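Local coordinates for putative branched-chain-amino-acid aminotransferase (Thermotoga maritima MSB8, PDB 3CSW), which probably catalyses reversible amino-group transfer between leucine, isoleucine or valine and 2-oxoglutarate, using pyridoxal 5'-phosphate, in branched-chain amino acid biosynthesis, at residues G172-K186 against V224-T238. Sequence-based numbering, arbitrary orientation. Where two conformers were deposited one is given.
Sequences GQVCEGSFSNVFLVK and VWVWELFEADEMFLT. With PLP (pyridoxal-5'-phosphate), chain E.
Strands 181-186 and 234-238 run antiparallel, their axes 4.5 Å apart at 162°, with Asn181/Thr238, Phe183/Phe236 and Val185/Glu234 as hydrogen-bonded pairs; a classic bulge sets both Asp233 and Glu234 against Val185. A second junction joins Gly172-Val174 to Val224-Val226, where Val174 N donates to Val224 O and Val226 N to Gly172 O. On one face of the ladder the rings of Phe183 and Phe236 lie nearly parallel (7°) but slid apart, centroids 4.9 Å from each other. Phe236 CG sits between its backbone N and carbonyl carbon (chi1 69°), which carries the ring over to its neighbour, and Phe183 CB rests on the ring face 3.6 Å from the centroid. Thr238 CG2 meets Phe183 CE1 at 3.5 Å. On the face of Val182, Leu184 and Leu237, Leu184 CD2 meets Val224 CG1 tip to tip at 3.6 Å; Val182 turns CG1 to Leu229 CD2 and selenomethionine Met235 CE, and CG2 to Leu237 CD2; above them Val174 CG2 and Leu229 CD1 also touch tip to tip. Where the strand pair ends, Lys186 NZ donates to Glu231 O (2.8 Å), nearly in line with the carbonyl; a water links NZ to Asp233 OD1, its long salt-bridge partner, while Asp233 OD2 takes Glu187 N. At the opposite end, Glu176 OE1 accepts a hydrogen bond from PLP N1 (2.8 Å), consistent with a protonated pyridine ring, and Arg134 pairs with Glu176 OE2. One water joins Asn181 OD1, Thr238 OG1 and phosphate O2P. Strand 181-186 is the middle one of a five-stranded mixed sheet, with 189-193 on its other side; 243-247 follows 234-238. Helices 203-214 and 262-276 pack on the phenylalanine face, and the short, weakly bonded helix 226-230 lies over the aliphatic one.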
ATOM      1  N   GLY A 172      -8.059  -4.701   2.337  1.00 25.43           N
ATOM      2  CA  GLY A 172      -9.174  -5.305   3.048  1.00 26.56           C
ATOM      3  C   GLY A 172     -10.493  -5.340   2.291  1.00 27.58           C
ATOM      4  O   GLY A 172     -11.512  -5.733   2.859  1.00 26.64           O
ATOM      5  N   GLN A 173     -10.478  -4.933   1.019  1.00 27.72           N
ATOM      6  CA  GLN A 173     -11.630  -5.108   0.142  1.00 27.94           C
ATOM      7  C   GLN A 173     -11.755  -6.583  -0.195  1.00 26.67           C
ATOM      8  O   GLN A 173     -10.762  -7.282  -0.289  1.00 23.77           O
ATOM      9  CB  GLN A 173     -11.532  -4.254  -1.144  1.00 28.23           C
ATOM     10  CG  GLN A 173     -10.578  -4.731  -2.259  1.00 28.58           C
ATOM     11  CD  GLN A 173      -9.121  -4.307  -2.072  1.00 29.82           C
ATOM     12  OE1 GLN A 173      -8.667  -4.060  -0.962  1.00 28.20           O
ATOM     13  NE2 GLN A 173      -8.391  -4.244  -3.170  1.00 26.72           N
ATOM     14  N   VAL A 174     -12.988  -7.051  -0.353  1.00 27.66           N
ATOM     15  CA  VAL A 174     -13.237  -8.396  -0.841  1.00 28.29           C
ATOM     16  C   VAL A 174     -12.847  -8.466  -2.326  1.00 28.45           C
ATOM     17  O   VAL A 174     -13.280  -7.637  -3.154  1.00 28.70           O
ATOM     18  CB  VAL A 174     -14.727  -8.796  -0.661  1.00 28.50           C
ATOM     19  CG1 VAL A 174     -14.967 -10.196  -1.172  1.00 26.63           C
ATOM     20  CG2 VAL A 174     -15.150  -8.663   0.815  1.00 25.32           C
ATOM     21  N   CYS A 175     -12.010  -9.433  -2.667  1.00 28.47           N
ATOM     22  CA  CYS A 175     -11.709  -9.683  -4.079  1.00 26.96           C
ATOM     23  C   CYS A 175     -12.542 -10.864  -4.538  1.00 28.87           C
ATOM     24  O   CYS A 175     -13.572 -10.694  -5.207  1.00 29.37           O
ATOM     25  CB  CYS A 175     -10.196  -9.886  -4.307  1.00 25.22           C
ATOM     26  SG  CYS A 175      -9.298  -8.310  -4.201  1.00 30.36           S
ATOM     27  N   GLU A 176     -12.102 -12.067  -4.182  1.00 29.24           N
ATOM     28  CA  GLU A 176     -12.748 -13.255  -4.647  1.00 26.43           C
ATOM     29  C   GLU A 176     -12.237 -14.485  -3.920  1.00 26.69           C
ATOM     30  O   GLU A 176     -11.289 -14.408  -3.176  1.00 26.39           O
ATOM     31  CB  GLU A 176     -12.483 -13.400  -6.154  1.00 26.67           C
ATOM     32  CG  GLU A 176     -11.008 -13.519  -6.537  1.00 30.63           C
ATOM     33  CD  GLU A 176     -10.727 -13.102  -7.972  1.00 35.50           C
ATOM     34  OE1 GLU A 176     -11.353 -13.643  -8.897  1.00 39.97           O
ATOM     35  OE2 GLU A 176      -9.863 -12.232  -8.179  1.00 37.85           O
ATOM     36  N   GLY A 177     -12.861 -15.635  -4.178  1.00 28.01           N
ATOM     37  CA  GLY A 177     -12.331 -16.903  -3.709  1.00 28.21           C
ATOM     38  C   GLY A 177     -11.145 -17.338  -4.562  1.00 29.62           C
ATOM     39  O   GLY A 177     -10.923 -16.777  -5.628  1.00 31.58           O
ATOM     40  N   SER A 178     -10.408 -18.364  -4.101  1.00 31.05           N
ATOM     41  CA  SER A 178      -9.264 -18.936  -4.849  1.00 29.74           C
ATOM     42  C   SER A 178      -9.647 -19.549  -6.216  1.00 30.84           C
ATOM     43  O   SER A 178      -8.801 -19.674  -7.108  1.00 32.46           O
ATOM     44  CB  SER A 178      -8.470 -19.942  -3.989  1.00 29.13           C
ATOM     45  OG  SER A 178      -9.116 -21.204  -3.848  1.00 31.61           O
ATOM     46  N   PHE A 179     -10.915 -19.920  -6.380  1.00 30.21           N
ATOM     47  CA  PHE A 179     -11.402 -20.495  -7.644  1.00 30.37           C
ATOM     48  C   PHE A 179     -12.847 -20.060  -7.986  1.00 30.61           C
ATOM     49  O   PHE A 179     -13.473 -20.663  -8.861  1.00 30.44           O
ATOM     50  CB  PHE A 179     -11.296 -22.040  -7.637  1.00 28.18           C
ATOM     51  CG  PHE A 179     -12.159 -22.743  -6.578  1.00 32.90           C
ATOM     52  CD1 PHE A 179     -13.505 -23.060  -6.829  1.00 29.80           C
ATOM     53  CD2 PHE A 179     -11.612 -23.139  -5.349  1.00 30.70           C
ATOM     54  CE1 PHE A 179     -14.274 -23.711  -5.871  1.00 29.12           C
ATOM     55  CE2 PHE A 179     -12.385 -23.805  -4.386  1.00 30.36           C
ATOM     56  CZ  PHE A 179     -13.732 -24.077  -4.651  1.00 27.02           C
ATOM     57  N   SER A 180     -13.349 -19.010  -7.327  1.00 29.27           N
ATOM     58  CA  SER A 180     -14.722 -18.548  -7.494  1.00 29.13           C
ATOM     59  C   SER A 180     -14.828 -17.049  -7.293  1.00 29.85           C
ATOM     60  O   SER A 180     -13.940 -16.463  -6.748  1.00 31.98           O
ATOM     61  CB  SER A 180     -15.627 -19.230  -6.454  1.00 29.76           C
ATOM     62  OG  SER A 180     -15.193 -18.985  -5.103  1.00 27.21           O
ATOM     63  N   ASN A 181     -15.926 -16.440  -7.748  1.00 30.41           N
ATOM     64  CA  ASN A 181     -16.272 -15.073  -7.383  1.00 28.21           C
ATOM     65  C   ASN A 181     -17.280 -15.054  -6.217  1.00 27.81           C
ATOM     66  O   ASN A 181     -17.962 -16.051  -5.940  1.00 26.95           O
ATOM     67  CB  ASN A 181     -16.803 -14.284  -8.572  1.00 28.41           C
ATOM     68  CG  ASN A 181     -15.739 -14.011  -9.631  1.00 25.09           C
ATOM     69  OD1 ASN A 181     -15.761 -14.615 -10.712  1.00 30.62           O
ATOM     70  ND2 ASN A 181     -14.815 -13.095  -9.338  1.00 26.96           N
ATOM     71  N   VAL A 182     -17.335 -13.915  -5.523  1.00 28.37           N
ATOM     72  CA  VAL A 182     -18.156 -13.707  -4.319  1.00 27.84           C
ATOM     73  C   VAL A 182     -19.287 -12.707  -4.549  1.00 28.23           C
ATOM     74  O   VAL A 182     -19.097 -11.643  -5.125  1.00 26.59           O
ATOM     75  CB  VAL A 182     -17.256 -13.196  -3.148  1.00 29.16           C
ATOM     76  CG1 VAL A 182     -18.086 -12.792  -1.861  1.00 24.30           C
ATOM     77  CG2 VAL A 182     -16.193 -14.260  -2.835  1.00 25.59           C
ATOM     78  N   PHE A 183     -20.467 -13.083  -4.075  1.00 30.08           N
ATOM     79  CA  PHE A 183     -21.613 -12.222  -4.040  1.00 29.06           C
ATOM     80  C   PHE A 183     -22.174 -12.199  -2.613  1.00 29.21           C
ATOM     81  O   PHE A 183     -22.055 -13.183  -1.866  1.00 29.38           O
ATOM     82  CB  PHE A 183     -22.716 -12.757  -4.976  1.00 27.14           C
ATOM     83  CG  PHE A 183     -22.426 -12.605  -6.444  1.00 26.86           C
ATOM     84  CD1 PHE A 183     -21.547 -13.461  -7.086  1.00 27.22           C
ATOM     85  CD2 PHE A 183     -23.073 -11.629  -7.199  1.00 26.41           C
ATOM     86  CE1 PHE A 183     -21.302 -13.349  -8.446  1.00 27.19           C
ATOM     87  CE2 PHE A 183     -22.830 -11.502  -8.551  1.00 24.79           C
ATOM     88  CZ  PHE A 183     -21.945 -12.374  -9.182  1.00 28.94           C
ATOM     89  N   LEU A 184     -22.769 -11.065  -2.242  1.00 29.24           N
ATOM     90  CA  LEU A 184     -23.503 -10.954  -0.986  0.70 29.12           C
ATOM     91  C   LEU A 184     -24.859 -10.317  -1.247  1.00 29.01           C
ATOM     92  O   LEU A 184     -25.081  -9.662  -2.271  1.00 27.81           O
ATOM     93  CB  LEU A 184     -22.718 -10.201   0.104  0.70 29.18           C
ATOM     94  CG  LEU A 184     -22.373  -8.726  -0.076  0.70 29.12           C
ATOM     95  CD1 LEU A 184     -22.161  -8.099   1.266  0.70 25.89           C
ATOM     96  CD2 LEU A 184     -21.135  -8.539  -0.956  0.70 22.67           C
ATOM     97  N   VAL A 185     -25.792 -10.560  -0.344  1.00 29.92           N
ATOM     98  CA  VAL A 185     -27.129  -9.964  -0.464  1.00 28.81           C
ATOM     99  C   VAL A 185     -27.366  -9.198   0.814  1.00 28.70           C
ATOM    100  O   VAL A 185     -27.116  -9.726   1.895  1.00 28.98           O
ATOM    101  CB  VAL A 185     -28.263 -10.999  -0.657  1.00 28.64           C
ATOM    102  CG1 VAL A 185     -29.628 -10.298  -0.665  1.00 26.90           C
ATOM    103  CG2 VAL A 185     -28.064 -11.827  -1.948  1.00 28.04           C
ATOM    104  N   LYS A 186     -27.830  -7.959   0.682  1.00 31.24           N
ATOM    105  CA  LYS A 186     -28.126  -7.095   1.825  1.00 31.86           C
ATOM    106  C   LYS A 186     -29.327  -6.233   1.508  1.00 34.22           C
ATOM    107  O   LYS A 186     -29.293  -5.473   0.542  1.00 35.06           O
ATOM    108  CB  LYS A 186     -26.910  -6.220   2.145  1.00 33.05           C
ATOM    109  CG  LYS A 186     -27.024  -5.362   3.400  1.00 31.11           C
ATOM    110  CD  LYS A 186     -27.321  -6.181   4.632  1.00 34.56           C
ATOM    111  CE  LYS A 186     -27.126  -5.355   5.872  1.00 39.31           C
ATOM    112  NZ  LYS A 186     -27.450  -6.139   7.075  1.00 44.79           N
ATOM    113  N   VAL A 224     -16.362  -3.684  -2.078  1.00 30.06           N
ATOM    114  CA  VAL A 224     -17.036  -4.323  -0.952  1.00 29.01           C
ATOM    115  C   VAL A 224     -15.946  -4.559   0.094  1.00 29.32           C
ATOM    116  O   VAL A 224     -14.931  -5.150  -0.209  1.00 27.43           O
ATOM    117  CB  VAL A 224     -17.670  -5.646  -1.383  1.00 27.91           C
ATOM    118  CG1 VAL A 224     -18.303  -6.396  -0.170  1.00 28.17           C
ATOM    119  CG2 VAL A 224     -18.693  -5.396  -2.501  1.00 20.82           C
ATOM    120  N   TRP A 225     -16.129  -4.017   1.295  1.00 27.51           N
ATOM    121  CA  TRP A 225     -15.156  -4.177   2.390  1.00 27.30           C
ATOM    122  C   TRP A 225     -15.426  -5.483   3.155  1.00 27.85           C
ATOM    123  O   TRP A 225     -16.583  -5.921   3.272  1.00 26.71           O
ATOM    124  CB  TRP A 225     -15.203  -2.953   3.331  1.00 26.25           C
ATOM    125  CG  TRP A 225     -14.826  -1.674   2.652  1.00 28.69           C
ATOM    126  CD1 TRP A 225     -15.624  -0.587   2.465  1.00 31.97           C
ATOM    127  CD2 TRP A 225     -13.556  -1.344   2.058  1.00 27.09           C
ATOM    128  NE1 TRP A 225     -14.930   0.405   1.804  1.00 34.70           N
ATOM    129  CE2 TRP A 225     -13.667  -0.037   1.532  1.00 33.50           C
ATOM    130  CE3 TRP A 225     -12.350  -2.026   1.908  1.00 29.35           C
ATOM    131  CZ2 TRP A 225     -12.626   0.600   0.886  1.00 27.37           C
ATOM    132  CZ3 TRP A 225     -11.303  -1.386   1.229  1.00 29.68           C
ATOM    133  CH2 TRP A 225     -11.462  -0.098   0.723  1.00 26.71           C
ATOM    134  N   VAL A 226     -14.371  -6.112   3.672  1.00 26.68           N
ATOM    135  CA  VAL A 226     -14.523  -7.443   4.298  1.00 26.21           C
ATOM    136  C   VAL A 226     -15.644  -7.547   5.359  1.00 28.25           C
ATOM    137  O   VAL A 226     -16.388  -8.532   5.380  1.00 29.37           O
ATOM    138  CB  VAL A 226     -13.198  -7.990   4.856  1.00 26.88           C
ATOM    139  CG1 VAL A 226     -12.552  -7.014   5.873  1.00 20.77           C
ATOM    140  CG2 VAL A 226     -13.392  -9.447   5.397  1.00 25.07           C
ATOM    141  N   TRP A 227     -15.770  -6.540   6.217  1.00 27.65           N
ATOM    142  CA  TRP A 227     -16.785  -6.551   7.289  1.00 29.12           C
ATOM    143  C   TRP A 227     -18.265  -6.581   6.818  1.00 30.20           C
ATOM    144  O   TRP A 227     -19.148  -7.000   7.560  1.00 27.75           O
ATOM    145  CB  TRP A 227     -16.535  -5.403   8.260  1.00 28.50           C
ATOM    146  CG  TRP A 227     -16.626  -4.022   7.681  1.00 26.28           C
ATOM    147  CD1 TRP A 227     -17.749  -3.233   7.594  1.00 29.76           C
ATOM    148  CD2 TRP A 227     -15.548  -3.239   7.158  1.00 23.33           C
ATOM    149  NE1 TRP A 227     -17.433  -2.024   7.013  1.00 31.50           N
ATOM    150  CE2 TRP A 227     -16.091  -1.998   6.743  1.00 29.54           C
ATOM    151  CE3 TRP A 227     -14.175  -3.459   6.999  1.00 27.55           C
ATOM    152  CZ2 TRP A 227     -15.298  -0.977   6.196  1.00 33.70           C
ATOM    153  CZ3 TRP A 227     -13.387  -2.450   6.435  1.00 30.71           C
ATOM    154  CH2 TRP A 227     -13.950  -1.224   6.046  1.00 25.72           C
ATOM    155  N   GLU A 228     -18.523  -6.173   5.573  1.00 30.33           N
ATOM    156  CA  GLU A 228     -19.850  -6.275   4.976  1.00 29.87           C
ATOM    157  C   GLU A 228     -20.286  -7.731   4.797  1.00 28.13           C
ATOM    158  O   GLU A 228     -21.462  -8.013   4.820  1.00 28.71           O
ATOM    159  CB  GLU A 228     -19.938  -5.559   3.620  1.00 29.47           C
ATOM    160  CG  GLU A 228     -19.594  -4.080   3.638  1.00 31.97           C
ATOM    161  CD  GLU A 228     -19.912  -3.402   2.306  1.00 30.78           C
ATOM    162  OE1 GLU A 228     -21.086  -3.404   1.913  1.00 37.36           O
ATOM    163  OE2 GLU A 228     -19.004  -2.847   1.669  1.00 29.16           O
ATOM    164  N   LEU A 229     -19.352  -8.643   4.582  1.00 27.90           N
ATOM    165  CA  LEU A 229     -19.685 -10.067   4.496  1.00 28.47           C
ATOM    166  C   LEU A 229     -20.248 -10.538   5.854  1.00 28.99           C
ATOM    167  O   LEU A 229     -21.158 -11.364   5.916  1.00 27.72           O
ATOM    168  CB  LEU A 229     -18.457 -10.900   4.127  1.00 28.37           C
ATOM    169  CG  LEU A 229     -17.788 -10.694   2.760  1.00 33.07           C
ATOM    170  CD1 LEU A 229     -16.557 -11.623   2.609  1.00 24.14           C
ATOM    171  CD2 LEU A 229     -18.762 -10.889   1.594  1.00 25.52           C
ATOM    172  N   PHE A 230     -19.710  -9.995   6.935  1.00 30.79           N
ATOM    173  CA  PHE A 230     -20.129 -10.399   8.281  1.00 31.95           C
ATOM    174  C   PHE A 230     -21.449  -9.758   8.696  1.00 31.71           C
ATOM    175  O   PHE A 230     -22.046 -10.164   9.687  1.00 34.07           O
ATOM    176  CB  PHE A 230     -19.020 -10.149   9.302  1.00 30.58           C
ATOM    177  CG  PHE A 230     -17.827 -11.058   9.122  1.00 31.74           C
ATOM    178  CD1 PHE A 230     -16.831 -10.755   8.205  1.00 30.18           C
ATOM    179  CD2 PHE A 230     -17.694 -12.220   9.875  1.00 34.46           C
ATOM    180  CE1 PHE A 230     -15.723 -11.607   8.015  1.00 28.34           C
ATOM    181  CE2 PHE A 230     -16.579 -13.073   9.696  1.00 30.40           C
ATOM    182  CZ  PHE A 230     -15.599 -12.762   8.771  1.00 29.94           C
ATOM    183  N   GLU A 231     -21.930  -8.793   7.917  1.00 30.63           N
ATOM    184  CA  GLU A 231     -23.227  -8.185   8.173  1.00 28.73           C
ATOM    185  C   GLU A 231     -24.248  -8.487   7.103  1.00 28.56           C
ATOM    186  O   GLU A 231     -25.358  -7.965   7.155  1.00 29.00           O
ATOM    187  CB  GLU A 231     -23.074  -6.687   8.328  1.00 29.72           C
ATOM    188  CG  GLU A 231     -22.118  -6.336   9.458  1.00 34.97           C
ATOM    189  CD  GLU A 231     -22.340  -4.943   9.992  1.00 39.47           C
ATOM    190  OE1 GLU A 231     -21.959  -3.968   9.301  1.00 41.18           O
ATOM    191  OE2 GLU A 231     -22.884  -4.834  11.110  1.00 33.63           O
ATOM    192  N   ALA A 232     -23.884  -9.341   6.144  1.00 28.40           N
ATOM    193  CA  ALA A 232     -24.738  -9.656   5.012  1.00 28.21           C
ATOM    194  C   ALA A 232     -25.905 -10.542   5.429  1.00 28.11           C
ATOM    195  O   ALA A 232     -25.777 -11.343   6.362  1.00 28.80           O
ATOM    196  CB  ALA A 232     -23.899 -10.362   3.920  1.00 28.10           C
ATOM    197  N   ASP A 233     -27.034 -10.415   4.730  1.00 29.31           N
ATOM    198  CA  ASP A 233     -28.156 -11.351   4.882  1.00 29.88           C
ATOM    199  C   ASP A 233     -27.882 -12.707   4.206  1.00 30.67           C
ATOM    200  O   ASP A 233     -28.304 -13.749   4.717  1.00 33.29           O
ATOM    201  CB  ASP A 233     -29.461 -10.762   4.312  1.00 31.79           C
ATOM    202  CG  ASP A 233     -29.849  -9.460   4.969  1.00 28.58           C
ATOM    203  OD1 ASP A 233     -29.517  -9.285   6.143  1.00 33.13           O
ATOM    204  OD2 ASP A 233     -30.472  -8.601   4.306  1.00 33.89           O
ATOM    205  N   GLU A 234     -27.204 -12.682   3.055  1.00 29.71           N
ATOM    206  CA  GLU A 234     -26.860 -13.880   2.312  1.00 29.37           C
ATOM    207  C   GLU A 234     -25.482 -13.717   1.704  1.00 29.25           C
ATOM    208  O   GLU A 234     -25.041 -12.615   1.472  1.00 27.97           O
ATOM    209  CB  GLU A 234     -27.853 -14.164   1.149  1.00 30.10           C
ATOM    210  CG  GLU A 234     -29.320 -13.957   1.463  1.00 29.88           C
ATOM    211  CD  GLU A 234     -30.261 -14.273   0.300  1.00 31.19           C
ATOM    212  OE1 GLU A 234     -29.975 -15.200  -0.475  1.00 33.16           O
ATOM    213  OE2 GLU A 234     -31.320 -13.614   0.195  1.00 32.54           O
HETATM  214  N   MSE A 235     -24.837 -14.844   1.415  1.00 30.47           N
HETATM  215  CA  MSE A 235     -23.585 -14.887   0.679  1.00 29.17           C
HETATM  216  C   MSE A 235     -23.548 -16.141  -0.200  1.00 29.15           C
HETATM  217  O   MSE A 235     -24.121 -17.173   0.154  1.00 31.44           O
HETATM  218  CB  MSE A 235     -22.419 -14.856   1.667  1.00 31.79           C
HETATM  219  CG  MSE A 235     -21.019 -14.972   1.059  1.00 26.74           C
HETATM  220 SE   MSE A 235     -19.625 -14.892   2.402  0.75 21.72          SE
HETATM  221  CE  MSE A 235     -18.174 -15.027   1.275  1.00 26.17           C
ATOM    222  N   PHE A 236     -22.931 -16.034  -1.377  1.00 29.18           N
ATOM    223  CA  PHE A 236     -22.737 -17.184  -2.271  1.00 26.32           C
ATOM    224  C   PHE A 236     -21.523 -16.990  -3.184  1.00 28.06           C
ATOM    225  O   PHE A 236     -21.008 -15.865  -3.332  1.00 26.89           O
ATOM    226  CB  PHE A 236     -24.015 -17.543  -3.066  1.00 27.68           C
ATOM    227  CG  PHE A 236     -24.440 -16.527  -4.138  1.00 26.88           C
ATOM    228  CD1 PHE A 236     -23.885 -16.565  -5.416  1.00 29.92           C
ATOM    229  CD2 PHE A 236     -25.448 -15.598  -3.881  1.00 30.96           C
ATOM    230  CE1 PHE A 236     -24.290 -15.663  -6.400  1.00 28.70           C
ATOM    231  CE2 PHE A 236     -25.865 -14.699  -4.859  1.00 31.30           C
ATOM    232  CZ  PHE A 236     -25.275 -14.731  -6.126  1.00 28.45           C
ATOM    233  N   LEU A 237     -21.071 -18.110  -3.758  1.00 28.15           N
ATOM    234  CA  LEU A 237     -19.951 -18.156  -4.675  1.00 28.42           C
ATOM    235  C   LEU A 237     -20.423 -18.540  -6.063  1.00 30.56           C
ATOM    236  O   LEU A 237     -21.461 -19.189  -6.222  1.00 31.70           O
ATOM    237  CB  LEU A 237     -18.918 -19.191  -4.222  1.00 27.16           C
ATOM    238  CG  LEU A 237     -18.450 -19.172  -2.773  1.00 28.96           C
ATOM    239  CD1 LEU A 237     -17.544 -20.381  -2.484  1.00 26.75           C
ATOM    240  CD2 LEU A 237     -17.770 -17.829  -2.438  1.00 23.44           C
ATOM    241  N   THR A 238     -19.650 -18.159  -7.074  1.00 31.83           N
ATOM    242  CA  THR A 238     -19.927 -18.567  -8.446  1.00 32.54           C
ATOM    243  C   THR A 238     -18.649 -19.106  -9.103  1.00 31.52           C
ATOM    244  O   THR A 238     -17.601 -18.488  -9.022  1.00 30.77           O
ATOM    245  CB  THR A 238     -20.505 -17.375  -9.293  1.00 31.52           C
ATOM    246  OG1 THR A 238     -19.527 -16.335  -9.418  1.00 29.97           O
ATOM    247  CG2 THR A 238     -21.763 -16.797  -8.657  1.00 25.45           C
TER
HETATM  248  N1  PLP E 300     -11.643 -16.347  -9.421  1.00 37.69           N
HETATM  249  C2  PLP E 300     -10.496 -17.102  -9.636  1.00 44.18           C
HETATM  250  C2A PLP E 300      -9.253 -16.704  -8.903  1.00 37.75           C
HETATM  251  C3  PLP E 300     -10.532 -18.204 -10.519  1.00 50.38           C
HETATM  252  O3  PLP E 300      -9.434 -19.016 -10.682  1.00 51.69           O
HETATM  253  C4  PLP E 300     -11.741 -18.528 -11.181  1.00 53.30           C
HETATM  254  C4A PLP E 300     -11.825 -19.734 -12.076  1.00 53.47           C
HETATM  255  O4A PLP E 300     -12.018 -20.863 -11.585  1.00 64.86           O
HETATM  256  C5  PLP E 300     -12.889 -17.754 -10.941  1.00 43.80           C
HETATM  257  C6  PLP E 300     -12.820 -16.664 -10.069  1.00 36.73           C
HETATM  258  C5A PLP E 300     -14.250 -18.184 -11.436  1.00 42.16           C
HETATM  259  O4P PLP E 300     -14.430 -17.789 -12.789  1.00 44.26           O
HETATM  260  P   PLP E 300     -15.447 -18.563 -13.802  1.00 42.88           P
HETATM  261  O1P PLP E 300     -15.188 -18.100 -15.250  1.00 40.80           O
HETATM  262  O2P PLP E 300     -16.865 -18.244 -13.422  1.00 35.11           O
HETATM  263  O3P PLP E 300     -15.152 -20.046 -13.623  1.00 42.59           O
HETATM  264  O   HOH W   1     -14.247  -5.173  -3.414  1.00 22.36           O
HETATM  265  O   HOH W   2     -17.580 -16.511 -11.479  1.00 23.38           O
HETATM  266  O   HOH W   3     -30.110  -6.609   7.388  1.00 60.53           O